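Local coordinates for protein aldehyde dehydrogenase 12 (Zea mays, PDB 6D97) that catalyses the NAD-dependent oxidation of L-glutamate gamma-semialdehyde to glutamate, the last enzymatic step of proline catabolism in plants, at residues 99-104 with 528-533; 130-135 with 140-145; 192-197 with 210-215; 299-304 with 441-446. All blocks are in the same frame, centred on the assembly; numbering follows the deposited sequence.

All four contacts are buried. Contact 3 lies deepest, about 12 Å from the centre of the chain, and its purely apolar packing sits in the parallel nucleotide-binding sheet, whose strand 191-196 reaches NAD. Contact 2, about 9 Å away between nearest atoms, joins two successive helices through alanine packing and a glutamine hydrogen bond to a backbone carbonyl. Contact 4 belongs to the other large sheet, where a tyrosine hydroxyl holds a strand end. Contact 1 lies farthest out, about 32 Å from the centre, and is flanked by two other subunits and its own chain; its long chain loop takes in the other three contacts. Contacts 1 and 2 both touch the second subunit.

Contact 1: 99-104 with 528-533; sequences NPLKAP and REIIYD
Leu-101 and Ile-530 meet end to end through their CD1 methyls, 3.9 Å apart. With CG opposite its carbonyl carbon (chi1 -64°) and CD1 trans to CA, Leu-101 sends this methyl out toward the strand, where Tyr-532 OH is a looser neighbour of CD1 at 4.5 Å. On the strand, Ile-530 CG2 rests over one face of the Tyr-532 ring, toward its rim, so the leucine's two partners also touch. Behind Leu-101, a type I turn from Asn-99 to Lys-102 sets the loop. Asn-99 OD1 accepts from Leu-101 N at 2.9 Å in the plane of its carbonyl, an Asx turn that fixes the backbone carrying the leucine. The other end of this amide, ND2, donates to His-95 O of the same chain and to Gly-479 O of the second subunit. Leu-101 also packs on Arg-181 of the third subunit. Strand 526-533 pairs antiparallel with strand 180-187 and continues in a parallel ladder into the second subunit, the intersubunit sheet made by the oligomerisation arm of aldehyde dehydrogenases.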
loop_
_atom_site.group_PDB
_atom_site.type_symbol
_atom_site.label_atom_id
_atom_site.label_comp_id
_atom_site.label_asym_id
_atom_site.label_seq_id
_atom_site.Cartn_x
_atom_site.Cartn_y
_atom_site.Cartn_z
ATOM N N ASN A 99 7.004 -12.072 -16.444
ATOM C CA ASN A 99 6.655 -10.760 -15.921
ATOM C C ASN A 99 5.163 -10.789 -15.608
ATOM O O ASN A 99 4.515 -11.810 -15.877
ATOM C CB ASN A 99 7.036 -9.651 -16.912
ATOM C CG ASN A 99 6.403 -9.826 -18.271
ATOM O OD1 ASN A 99 5.179 -9.838 -18.401
ATOM N ND2 ASN A 99 7.237 -9.909 -19.306
ATOM N N PRO A 100 4.577 -9.730 -15.031
ATOM C CA PRO A 100 3.155 -9.807 -14.656
ATOM C C PRO A 100 2.206 -10.149 -15.796
ATOM O O PRO A 100 1.062 -10.526 -15.519
ATOM C CB PRO A 100 2.866 -8.407 -14.100
ATOM C CG PRO A 100 4.150 -7.965 -13.542
ATOM C CD PRO A 100 5.204 -8.514 -14.474
ATOM N N LEU A 101 2.630 -10.040 -17.056
ATOM C CA LEU A 101 1.760 -10.339 -18.186
ATOM C C LEU A 101 2.201 -11.544 -19.006
ATOM O O LEU A 101 1.464 -11.957 -19.909
ATOM C CB LEU A 101 1.660 -9.121 -19.118
ATOM C CG LEU A 101 1.009 -7.867 -18.535
ATOM C CD1 LEU A 101 0.865 -6.787 -19.604
ATOM C CD2 LEU A 101 -0.337 -8.197 -17.910
ATOM N N LYS A 102 3.374 -12.110 -18.731
ATOM C CA LYS A 102 3.936 -13.177 -19.551
ATOM C C LYS A 102 4.363 -14.340 -18.668
ATOM O O LYS A 102 5.063 -14.138 -17.671
ATOM C CB LYS A 102 5.130 -12.674 -20.364
ATOM C CG LYS A 102 5.729 -13.736 -21.266
ATOM C CD LYS A 102 6.998 -13.245 -21.927
ATOM C CE LYS A 102 8.095 -13.072 -20.893
ATOM N NZ LYS A 102 9.417 -12.811 -21.521
ATOM N N ALA A 103 3.961 -15.552 -19.056
ATOM C CA ALA A 103 4.225 -16.771 -18.299
ATOM C C ALA A 103 3.979 -16.602 -16.797
ATOM O O ALA A 103 4.833 -16.964 -15.979
ATOM C CB ALA A 103 5.644 -17.260 -18.552
ATOM N N PRO A 104 2.818 -16.068 -16.395
ATOM C CA PRO A 104 2.591 -15.809 -14.962
ATOM C C PRO A 104 2.596 -17.065 -14.120
ATOM O O PRO A 104 2.814 -16.978 -12.905
ATOM C CB PRO A 104 1.216 -15.128 -14.939
ATOM C CG PRO A 104 0.530 -15.674 -16.132
ATOM C CD PRO A 104 1.594 -15.839 -17.185
ATOM N N ARG A 528 7.226 -0.282 -14.549
ATOM C CA ARG A 528 6.715 -0.090 -15.898
ATOM C C ARG A 528 5.278 0.392 -15.796
ATOM O O ARG A 528 4.465 -0.211 -15.088
ATOM C CB ARG A 528 6.769 -1.365 -16.745
ATOM C CG ARG A 528 6.490 -1.070 -18.211
ATOM C CD ARG A 528 6.341 -2.300 -19.085
ATOM N NE ARG A 528 6.262 -1.917 -20.495
ATOM C CZ ARG A 528 6.004 -2.759 -21.492
ATOM N NH1 ARG A 528 5.787 -4.040 -21.244
ATOM N NH2 ARG A 528 5.945 -2.321 -22.740
ATOM N N GLU A 529 4.973 1.473 -16.501
ATOM C CA GLU A 529 3.626 2.014 -16.559
ATOM C C GLU A 529 2.996 1.610 -17.884
ATOM O O GLU A 529 3.582 1.830 -18.949
ATOM C CB GLU A 529 3.639 3.536 -16.412
ATOM C CG GLU A 529 2.264 4.166 -16.244
ATOM C CD GLU A 529 1.731 4.031 -14.830
ATOM O OE1 GLU A 529 2.526 3.707 -13.924
ATOM O OE2 GLU A 529 0.516 4.238 -14.623
ATOM N N ILE A 530 1.819 0.996 -17.811
ATOM C CA ILE A 530 1.047 0.607 -18.983
ATOM C C ILE A 530 -0.295 1.314 -18.888
ATOM O O ILE A 530 -1.051 1.103 -17.930
ATOM C CB ILE A 530 0.869 -0.916 -19.078
ATOM C CG1 ILE A 530 2.223 -1.597 -19.279
ATOM C CG2 ILE A 530 -0.067 -1.275 -20.221
ATOM C CD1 ILE A 530 2.150 -3.110 -19.206
ATOM N N ILE A 531 -0.581 2.165 -19.868
ATOM C CA ILE A 531 -1.764 3.015 -19.857
ATOM C C ILE A 531 -2.705 2.508 -20.937
ATOM O O ILE A 531 -2.413 2.629 -22.132
ATOM C CB ILE A 531 -1.414 4.490 -20.089
ATOM C CG1 ILE A 531 -0.381 4.971 -19.067
ATOM C CG2 ILE A 531 -2.670 5.344 -20.050
ATOM C CD1 ILE A 531 1.053 4.942 -19.587
ATOM N N TYR A 532 -3.833 1.942 -20.523
ATOM C CA TYR A 532 -4.849 1.534 -21.478
ATOM C C TYR A 532 -5.704 2.729 -21.873
ATOM O O TYR A 532 -6.012 3.596 -21.052
ATOM C CB TYR A 532 -5.720 0.418 -20.902
ATOM C CG TYR A 532 -4.969 -0.878 -20.688
ATOM C CD1 TYR A 532 -4.706 -1.734 -21.750
ATOM C CD2 TYR A 532 -4.524 -1.244 -19.424
ATOM C CE1 TYR A 532 -4.018 -2.919 -21.557
ATOM C CE2 TYR A 532 -3.837 -2.425 -19.222
ATOM C CZ TYR A 532 -3.585 -3.258 -20.291
ATOM O OH TYR A 532 -2.901 -4.434 -20.087
ATOM N N ASP A 533 -6.060 2.777 -23.155
ATOM C CA ASP A 533 -6.860 3.851 -23.728
ATOM C C ASP A 533 -7.631 3.268 -24.903
ATOM O O ASP A 533 -7.285 3.498 -26.066
ATOM C CB ASP A 533 -5.976 5.021 -24.163
ATOM C CG ASP A 533 -6.666 6.360 -24.008
ATOM O OD1 ASP A 533 -7.906 6.373 -23.849
ATOM O OD2 ASP A 533 -5.970 7.395 -24.032
#

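Contact 2: 130-135 with 140-145; sequences FAKLIQ and KSYQQA
Gln-135 reaches from helix 124-137 to Lys-140, just before the next helix, with CD trans to CA (chi2 -169°). Its CB lies 4.2 Å from Lys-140 O; CG comes closer to that oxygen and also touches Ala-145 CB at 3.9 Å. At the tip, NE2 donates to Lys-140 O at 2.9 Å, within the plane of both the carbonyl and the amide, while OE1 sits at the edge of the Tyr-142 ring, 3.4 Å from CD1, with the two planes 65° apart. With an alanine here, Lys-140 O would probably lose this donor and the Tyr-142 edge its polar neighbour. Beside the glutamine, Ala-145 CB nests against Ile-134 CG2 at 3.8 Å and Ala-131 CB at 4.1 Å; the two alanines let the backbones approach, Ala-131 CA lying 4.7 Å from Ala-145 CA. Tyr-142 OH goes on to Asp-128. Ser-141 OG, also bonded to Thr-547 of the second subunit, accepts from Gln-144 N, so this serine N-caps the second of two successive helices joined by a short loop.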
loop_
_atom_site.group_PDB
_atom_site.type_symbol
_atom_site.label_atom_id
_atom_site.label_comp_id
_atom_site.label_asym_id
_atom_site.label_seq_id
_atom_site.Cartn_x
_atom_site.Cartn_y
_atom_site.Cartn_z
ATOM N N PHE A 130 23.958 -27.914 6.666
ATOM C CA PHE A 130 24.349 -26.595 6.179
ATOM C C PHE A 130 25.081 -25.796 7.250
ATOM O O PHE A 130 26.026 -25.064 6.944
ATOM C CB PHE A 130 23.123 -25.838 5.672
ATOM C CG PHE A 130 22.792 -26.128 4.236
ATOM C CD1 PHE A 130 23.598 -25.644 3.218
ATOM C CD2 PHE A 130 21.685 -26.894 3.905
ATOM C CE1 PHE A 130 23.303 -25.906 1.897
ATOM C CE2 PHE A 130 21.380 -27.156 2.585
ATOM C CZ PHE A 130 22.193 -26.665 1.580
ATOM N N ALA A 131 24.662 -25.922 8.512
ATOM C CA ALA A 131 25.363 -25.231 9.589
ATOM C C ALA A 131 26.808 -25.702 9.694
ATOM O O ALA A 131 27.726 -24.890 9.844
ATOM C CB ALA A 131 24.632 -25.442 10.912
ATOM N N LYS A 132 27.027 -27.017 9.608
ATOM C CA LYS A 132 28.384 -27.546 9.689
ATOM C C LYS A 132 29.206 -27.153 8.472
ATOM O O LYS A 132 30.381 -26.800 8.606
ATOM C CB LYS A 132 28.351 -29.065 9.833
ATOM C CG LYS A 132 28.699 -29.563 11.220
ATOM C CD LYS A 132 27.498 -30.212 11.871
ATOM C CE LYS A 132 27.885 -30.897 13.171
ATOM N NZ LYS A 132 27.010 -32.064 13.471
ATOM N N LEU A 133 28.614 -27.219 7.278
ATOM C CA LEU A 133 29.339 -26.838 6.072
ATOM C C LEU A 133 29.740 -25.369 6.111
ATOM O O LEU A 133 30.853 -25.014 5.706
ATOM C CB LEU A 133 28.494 -27.132 4.834
ATOM C CG LEU A 133 29.235 -27.086 3.500
ATOM C CD1 LEU A 133 30.456 -27.971 3.533
ATOM C CD2 LEU A 133 28.310 -27.521 2.383
ATOM N N ILE A 134 28.842 -24.503 6.587
ATOM C CA ILE A 134 29.163 -23.085 6.747
ATOM C C ILE A 134 30.363 -22.921 7.670
ATOM O O ILE A 134 31.292 -22.152 7.391
ATOM C CB ILE A 134 27.939 -22.316 7.280
ATOM C CG1 ILE A 134 26.882 -22.169 6.186
ATOM C CG2 ILE A 134 28.343 -20.954 7.830
ATOM C CD1 ILE A 134 25.557 -21.645 6.701
ATOM N N GLN A 135 30.358 -23.659 8.784
ATOM C CA GLN A 135 31.436 -23.574 9.764
ATOM C C GLN A 135 32.792 -23.914 9.166
ATOM O O GLN A 135 33.802 -23.312 9.542
ATOM C CB GLN A 135 31.157 -24.512 10.935
ATOM C CG GLN A 135 30.301 -23.943 12.032
ATOM C CD GLN A 135 30.289 -24.831 13.256
ATOM O OE1 GLN A 135 29.723 -25.921 13.241
ATOM N NE2 GLN A 135 30.922 -24.370 14.325
ATOM N N LYS A 140 32.715 -19.924 12.277
ATOM C CA LYS A 140 31.884 -19.235 13.252
ATOM C C LYS A 140 31.274 -20.314 14.134
ATOM O O LYS A 140 31.338 -21.503 13.816
ATOM C CB LYS A 140 30.809 -18.387 12.569
ATOM C CG LYS A 140 29.867 -19.200 11.700
ATOM C CD LYS A 140 28.817 -18.326 11.037
ATOM C CE LYS A 140 29.388 -17.565 9.847
ATOM N NZ LYS A 140 28.344 -16.787 9.118
ATOM N N SER A 141 30.686 -19.894 15.251
ATOM C CA SER A 141 30.104 -20.863 16.169
ATOM C C SER A 141 28.954 -21.611 15.495
ATOM O O SER A 141 28.380 -21.159 14.500
ATOM C CB SER A 141 29.613 -20.177 17.443
ATOM O OG SER A 141 28.389 -19.500 17.225
ATOM N N TYR A 142 28.628 -22.781 16.050
ATOM C CA TYR A 142 27.570 -23.604 15.473
ATOM C C TYR A 142 26.231 -22.877 15.482
ATOM O O TYR A 142 25.448 -22.995 14.533
ATOM C CB TYR A 142 27.456 -24.930 16.222
ATOM C CG TYR A 142 26.389 -25.852 15.667
ATOM C CD1 TYR A 142 26.635 -26.629 14.545
ATOM C CD2 TYR A 142 25.137 -25.941 16.262
ATOM C CE1 TYR A 142 25.668 -27.473 14.032
ATOM C CE2 TYR A 142 24.165 -26.784 15.756
ATOM C CZ TYR A 142 24.434 -27.547 14.644
ATOM O OH TYR A 142 23.460 -28.384 14.149
ATOM N N GLN A 143 25.948 -22.121 16.544
ATOM C CA GLN A 143 24.670 -21.421 16.623
ATOM C C GLN A 143 24.606 -20.268 15.627
ATOM O O GLN A 143 23.543 -19.994 15.056
ATOM C CB GLN A 143 24.430 -20.926 18.049
ATOM C CG GLN A 143 24.083 -22.039 19.031
ATOM C CD GLN A 143 23.730 -21.517 20.410
ATOM O OE1 GLN A 143 24.397 -21.836 21.395
ATOM N NE2 GLN A 143 22.674 -20.711 20.488
ATOM N N GLN A 144 25.730 -19.580 15.407
ATOM C CA GLN A 144 25.761 -18.532 14.389
ATOM C C GLN A 144 25.539 -19.112 12.998
ATOM O O GLN A 144 24.799 -18.537 12.191
ATOM C CB GLN A 144 27.085 -17.772 14.444
ATOM C CG GLN A 144 27.253 -16.877 15.658
ATOM C CD GLN A 144 26.364 -15.650 15.609
ATOM O OE1 GLN A 144 26.080 -15.115 14.537
ATOM N NE2 GLN A 144 25.914 -15.201 16.775
ATOM N N ALA A 145 26.177 -20.249 12.698
ATOM C CA ALA A 145 25.961 -20.911 11.414
ATOM C C ALA A 145 24.533 -21.420 11.288
ATOM O O ALA A 145 23.938 -21.361 10.205
ATOM C CB ALA A 145 26.953 -22.060 11.240
#

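Contact 3: 192-197 with 210-215; sequences VAIITP and MGALYM. With NAD (nicotinamide-adenine-dinucleotide), chain E.
Ala-212 of helix 203-214 presents its single methyl to two residues of strand 191-196, and this light touch is all that joins the two segments. Its CB lies 4.1 Å from Ile-194 CD1 and 4.3 Å from Val-192 CG2, with only 84 Å² buried in total. Trp-524 of helix 517-524 packs on all three residues, joining the same apolar layer. The strand's NAD side is closer packed. Ile-195, with CG2 trans to the main-chain nitrogen, brings this methyl to 3.2 Å from the ribose oxygen O4B, while CD1 lies 3.9 Å from adenine N3A. A glycine in its place would probably deprive the ribose and adenine of this apolar wall and give the nucleoside room to shift. One residue on, Thr-196 O accepts from the ribose hydroxyl O3B at 3.1 Å. Strand, helix and strand 218-223 form a beta-alpha-beta unit of the Rossmann-like domain, and the last of these carries Lys-222, another NAD-binding residue. The chemistry thus implies a division of labour: unspecific apolar packing seats the strand on its helix, while its C-terminal end binds the adenosine ribose through a main-chain carbonyl.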
loop_
_atom_site.group_PDB
_atom_site.type_symbol
_atom_site.label_atom_id
_atom_site.label_comp_id
_atom_site.label_asym_id
_atom_site.label_seq_id
_atom_site.Cartn_x
_atom_site.Cartn_y
_atom_site.Cartn_z
ATOM N N VAL A 192 20.781 -10.758 -15.202
ATOM C CA VAL A 192 21.336 -10.057 -14.051
ATOM C C VAL A 192 22.467 -10.886 -13.452
ATOM O O VAL A 192 22.665 -12.054 -13.792
ATOM C CB VAL A 192 20.266 -9.755 -12.979
ATOM C CG1 VAL A 192 19.100 -8.994 -13.584
ATOM C CG2 VAL A 192 19.786 -11.033 -12.324
ATOM N N ALA A 193 23.206 -10.259 -12.536
ATOM C CA ALA A 193 24.331 -10.887 -11.862
ATOM C C ALA A 193 24.243 -10.640 -10.362
ATOM O O ALA A 193 23.711 -9.620 -9.913
ATOM C CB ALA A 193 25.667 -10.366 -12.395
ATOM N N ILE A 194 24.763 -11.596 -9.592
ATOM C CA ILE A 194 24.794 -11.524 -8.135
ATOM C C ILE A 194 26.184 -11.912 -7.662
ATOM O O ILE A 194 26.717 -12.952 -8.064
ATOM C CB ILE A 194 23.737 -12.434 -7.489
ATOM C CG1 ILE A 194 22.364 -12.110 -8.059
ATOM C CG2 ILE A 194 23.717 -12.246 -5.987
ATOM C CD1 ILE A 194 21.322 -13.149 -7.717
ATOM N N ILE A 195 26.769 -11.076 -6.808
ATOM C CA ILE A 195 28.127 -11.252 -6.304
ATOM C C ILE A 195 28.091 -11.058 -4.792
ATOM O O ILE A 195 27.719 -9.979 -4.314
ATOM C CB ILE A 195 29.103 -10.259 -6.958
ATOM C CG1 ILE A 195 29.021 -10.355 -8.486
ATOM C CG2 ILE A 195 30.514 -10.506 -6.471
ATOM C CD1 ILE A 195 29.790 -9.277 -9.208
ATOM N N THR A 196 28.471 -12.089 -4.043
ATOM C CA THR A 196 28.360 -12.095 -2.591
ATOM C C THR A 196 29.667 -12.517 -1.936
ATOM O O THR A 196 30.501 -13.180 -2.564
ATOM C CB THR A 196 27.226 -13.024 -2.129
ATOM O OG1 THR A 196 27.631 -14.390 -2.261
ATOM C CG2 THR A 196 25.978 -12.787 -2.949
ATOM N N PRO A 197 29.875 -12.153 -0.647
ATOM C CA PRO A 197 31.189 -12.354 -0.023
ATOM C C PRO A 197 31.309 -13.629 0.799
ATOM O O PRO A 197 30.453 -14.517 0.740
ATOM C CB PRO A 197 31.315 -11.120 0.874
ATOM C CG PRO A 197 29.910 -10.933 1.374
ATOM C CD PRO A 197 28.983 -11.390 0.247
ATOM N N MET A 210 16.939 -15.952 -4.913
ATOM C CA MET A 210 15.502 -16.181 -5.020
ATOM C C MET A 210 14.766 -14.897 -5.371
ATOM O O MET A 210 13.829 -14.919 -6.177
ATOM C CB MET A 210 14.951 -16.781 -3.726
ATOM C CG MET A 210 15.608 -18.099 -3.338
ATOM S SD MET A 210 15.570 -19.335 -4.658
ATOM C CE MET A 210 13.805 -19.525 -4.911
ATOM N N GLY A 211 15.175 -13.769 -4.780
ATOM C CA GLY A 211 14.558 -12.497 -5.124
ATOM C C GLY A 211 14.660 -12.187 -6.603
ATOM O O GLY A 211 13.678 -11.796 -7.240
ATOM N N ALA A 212 15.851 -12.380 -7.175
ATOM C CA ALA A 212 16.030 -12.162 -8.605
ATOM C C ALA A 212 15.116 -13.073 -9.416
ATOM O O ALA A 212 14.452 -12.626 -10.359
ATOM C CB ALA A 212 17.492 -12.381 -8.993
ATOM N N LEU A 213 15.060 -14.358 -9.054
ATOM C CA LEU A 213 14.220 -15.295 -9.791
ATOM C C LEU A 213 12.743 -14.962 -9.636
ATOM O O LEU A 213 11.976 -15.058 -10.603
ATOM C CB LEU A 213 14.494 -16.726 -9.329
ATOM C CG LEU A 213 15.826 -17.331 -9.770
ATOM C CD1 LEU A 213 16.097 -18.635 -9.026
ATOM C CD2 LEU A 213 15.825 -17.554 -11.268
ATOM N N TYR A 214 12.326 -14.565 -8.428
ATOM C CA TYR A 214 10.916 -14.279 -8.177
ATOM C C TYR A 214 10.375 -13.233 -9.145
ATOM O O TYR A 214 9.276 -13.388 -9.690
ATOM C CB TYR A 214 10.713 -13.794 -6.741
ATOM C CG TYR A 214 10.938 -14.818 -5.652
ATOM C CD1 TYR A 214 10.835 -16.179 -5.913
ATOM C CD2 TYR A 214 11.245 -14.417 -4.356
ATOM C CE1 TYR A 214 11.037 -17.114 -4.913
ATOM C CE2 TYR A 214 11.455 -15.338 -3.351
ATOM C CZ TYR A 214 11.347 -16.687 -3.630
ATOM O OH TYR A 214 11.552 -17.604 -2.623
ATOM N N MET A 215 11.130 -12.156 -9.363
ATOM C CA MET A 215 10.631 -11.045 -10.163
ATOM C C MET A 215 10.739 -11.293 -11.660
ATOM O O MET A 215 10.262 -10.462 -12.442
ATOM C CB MET A 215 11.372 -9.757 -9.801
ATOM C CG MET A 215 11.282 -9.398 -8.326
ATOM S SD MET A 215 9.596 -9.486 -7.685
ATOM C CE MET A 215 8.796 -8.191 -8.629
HETATM P PA NAD E . 35.056 -8.293 -1.603
HETATM O O1A NAD E . 34.678 -6.923 -2.253
HETATM O O2A NAD E . 36.447 -8.643 -1.402
HETATM O O5B NAD E . 34.697 -9.552 -2.288
HETATM C C5B NAD E . 33.345 -9.927 -2.389
HETATM C C4B NAD E . 32.993 -10.628 -3.697
HETATM O O4B NAD E . 33.176 -9.799 -4.832
HETATM C C3B NAD E . 33.747 -11.900 -3.912
HETATM O O3B NAD E . 32.938 -12.859 -4.474
HETATM C C2B NAD E . 34.803 -11.488 -4.845
HETATM O O2B NAD E . 35.243 -12.558 -5.592
HETATM C C1B NAD E . 34.082 -10.480 -5.658
HETATM N N9A NAD E . 34.920 -9.510 -6.332
HETATM C C8A NAD E . 36.073 -8.902 -5.872
HETATM N N7A NAD E . 36.518 -8.046 -6.799
HETATM C C5A NAD E . 35.658 -8.058 -7.893
HETATM C C6A NAD E . 35.611 -7.398 -9.106
HETATM N N6A NAD E . 36.637 -6.449 -9.437
HETATM N N1A NAD E . 34.615 -7.641 -9.972
HETATM C C2A NAD E . 33.629 -8.530 -9.689
HETATM N N3A NAD E . 33.641 -9.200 -8.507
HETATM C C4A NAD E . 34.624 -8.985 -7.608
HETATM O O3 NAD E . 34.579 -8.611 -0.251
HETATM P PN NAD E . 35.472 -8.852 1.040
HETATM O O1N NAD E . 34.405 -8.879 2.194
HETATM O O2N NAD E . 36.151 -10.190 1.000
HETATM O O5D NAD E . 36.461 -7.754 1.331
#

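Contact 4: 299-304 with 441-446; sequences WKILGP and TEYSED
The ring carbon CG of Tyr-443 sits flanked by both its backbone N and C (chi1 74°), which swings the ring from its own strand toward Ile-301 and Leu-302; Ile-301 in turn holds CG2 opposite its backbone N, and this is the methyl that meets the tyrosine. Both residues belong to the mixed sheet of the catalytic domain of the aldehyde dehydrogenase fold. In it strand 331-337 lies between 298-302 and 437-443, so the tyrosine spans a whole intervening strand. Its hydroxyl donates to Leu-302 O at 2.6 Å, a short bond that meets the oxygen at the edge of the ring. The donor approaches with a C=O...O angle of 140° and is tilted 32° from the carbonyl plane. That bond satisfies a buried carbonyl where strand 298-302 ends, and ties the strand end to a strand two places away in the sheet. Ile-301 and the tyrosine side chain run at about a right angle to each other, and CG2 also comes within 4.1 Å of CE1. Around this pair, Phe-473 of helix 471-479 touches both Ile-301 and Tyr-443, and the ring of His-337 meets that of Tyr-443. The hydroxyl ends up closely surrounded: besides its acceptor it has Ile-301 CG2 at 3.6 Å, and Gly-303 CA lies 3.9 Å from Tyr-443 OH.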
loop_
_atom_site.group_PDB
_atom_site.type_symbol
_atom_site.label_atom_id
_atom_site.label_comp_id
_atom_site.label_asym_id
_atom_site.label_seq_id
_atom_site.Cartn_x
_atom_site.Cartn_y
_atom_site.Cartn_z
ATOM N N TRP A 299 27.976 1.940 14.461
ATOM C CA TRP A 299 28.155 2.553 15.760
ATOM C C TRP A 299 27.029 2.146 16.696
ATOM O O TRP A 299 25.919 1.823 16.263
ATOM C CB TRP A 299 28.224 4.098 15.666
ATOM C CG TRP A 299 27.174 4.750 14.808
ATOM C CD1 TRP A 299 27.307 5.150 13.506
ATOM C CD2 TRP A 299 25.845 5.105 15.200
ATOM N NE1 TRP A 299 26.135 5.718 13.064
ATOM C CE2 TRP A 299 25.221 5.700 14.085
ATOM C CE3 TRP A 299 25.117 4.967 16.387
ATOM C CZ2 TRP A 299 23.906 6.158 14.121
ATOM C CZ3 TRP A 299 23.815 5.416 16.421
ATOM C CH2 TRP A 299 23.220 6.004 15.295
ATOM N N LYS A 300 27.340 2.152 17.990
ATOM C CA LYS A 300 26.358 2.019 19.054
ATOM C C LYS A 300 26.526 3.203 19.986
ATOM O O LYS A 300 27.640 3.487 20.442
ATOM C CB LYS A 300 26.521 0.707 19.823
ATOM C CG LYS A 300 25.592 0.581 21.014
ATOM C CD LYS A 300 25.721 -0.783 21.667
ATOM C CE LYS A 300 25.019 -1.857 20.850
ATOM N NZ LYS A 300 25.497 -3.227 21.194
ATOM N N ILE A 301 25.431 3.914 20.228
ATOM C CA ILE A 301 25.392 5.022 21.169
ATOM C C ILE A 301 24.635 4.556 22.402
ATOM O O ILE A 301 23.519 4.031 22.292
ATOM C CB ILE A 301 24.725 6.266 20.558
ATOM C CG1 ILE A 301 25.523 6.794 19.364
ATOM C CG2 ILE A 301 24.577 7.346 21.606
ATOM C CD1 ILE A 301 24.804 7.904 18.619
ATOM N N LEU A 302 25.244 4.730 23.569
ATOM C CA LEU A 302 24.562 4.502 24.834
ATOM C C LEU A 302 23.998 5.826 25.331
ATOM O O LEU A 302 24.726 6.821 25.430
ATOM C CB LEU A 302 25.513 3.912 25.877
ATOM C CG LEU A 302 26.325 2.655 25.554
ATOM C CD1 LEU A 302 27.132 2.243 26.777
ATOM C CD2 LEU A 302 25.440 1.509 25.090
ATOM N N GLY A 303 22.704 5.839 25.633
ATOM C CA GLY A 303 22.067 7.025 26.146
ATOM C C GLY A 303 22.384 7.255 27.606
ATOM O O GLY A 303 23.147 6.517 28.243
ATOM N N PRO A 304 21.784 8.309 28.166
ATOM C CA PRO A 304 22.071 8.654 29.565
ATOM C C PRO A 304 21.402 7.746 30.584
ATOM O O PRO A 304 21.864 7.693 31.731
ATOM C CB PRO A 304 21.541 10.089 29.683
ATOM C CG PRO A 304 20.426 10.140 28.694
ATOM C CD PRO A 304 20.827 9.242 27.547
ATOM N N THR A 441 34.632 4.862 23.140
ATOM C CA THR A 441 34.864 6.236 23.547
ATOM C C THR A 441 33.756 6.665 24.499
ATOM O O THR A 441 32.761 5.961 24.709
ATOM C CB THR A 441 34.934 7.176 22.339
ATOM O OG1 THR A 441 35.547 8.406 22.740
ATOM C CG2 THR A 441 33.554 7.461 21.785
ATOM N N GLU A 442 33.953 7.834 25.097
ATOM C CA GLU A 442 33.042 8.366 26.100
ATOM C C GLU A 442 32.635 9.782 25.731
ATOM O O GLU A 442 33.448 10.563 25.225
ATOM C CB GLU A 442 33.681 8.351 27.493
ATOM C CG GLU A 442 32.734 8.786 28.597
ATOM C CD GLU A 442 33.447 9.064 29.903
ATOM O OE1 GLU A 442 33.591 8.126 30.715
ATOM O OE2 GLU A 442 33.869 10.222 30.113
ATOM N N TYR A 443 31.368 10.105 25.982
ATOM C CA TYR A 443 30.855 11.455 25.810
ATOM C C TYR A 443 30.041 11.848 27.031
ATOM O O TYR A 443 29.335 11.019 27.615
ATOM C CB TYR A 443 30.006 11.586 24.530
ATOM C CG TYR A 443 28.625 10.956 24.573
ATOM C CD1 TYR A 443 28.440 9.612 24.261
ATOM C CD2 TYR A 443 27.501 11.723 24.880
ATOM C CE1 TYR A 443 27.180 9.040 24.279
ATOM C CE2 TYR A 443 26.240 11.161 24.902
ATOM C CZ TYR A 443 26.086 9.821 24.601
ATOM O OH TYR A 443 24.833 9.258 24.625
ATOM N N SER A 444 30.159 13.113 27.424
ATOM C CA SER A 444 29.411 13.647 28.547
ATOM C C SER A 444 28.059 14.164 28.072
ATOM O O SER A 444 27.757 14.188 26.876
ATOM C CB SER A 444 30.194 14.760 29.247
ATOM O OG SER A 444 30.349 15.892 28.409
ATOM N N GLU A 445 27.242 14.591 29.036
ATOM C CA GLU A 445 25.899 15.062 28.714
ATOM C C GLU A 445 25.931 16.240 27.749
ATOM O O GLU A 445 24.966 16.462 27.010
ATOM C CB GLU A 445 25.154 15.439 29.996
ATOM N N ASP A 446 27.035 16.984 27.713
ATOM C CA ASP A 446 27.138 18.179 26.888
ATOM C C ASP A 446 27.667 17.903 25.485
ATOM O O ASP A 446 27.755 18.837 24.682
ATOM C CB ASP A 446 28.046 19.214 27.567
ATOM C CG ASP A 446 27.895 19.224 29.079
ATOM O OD1 ASP A 446 28.554 18.400 29.750
ATOM O OD2 ASP A 446 27.114 20.053 29.596
#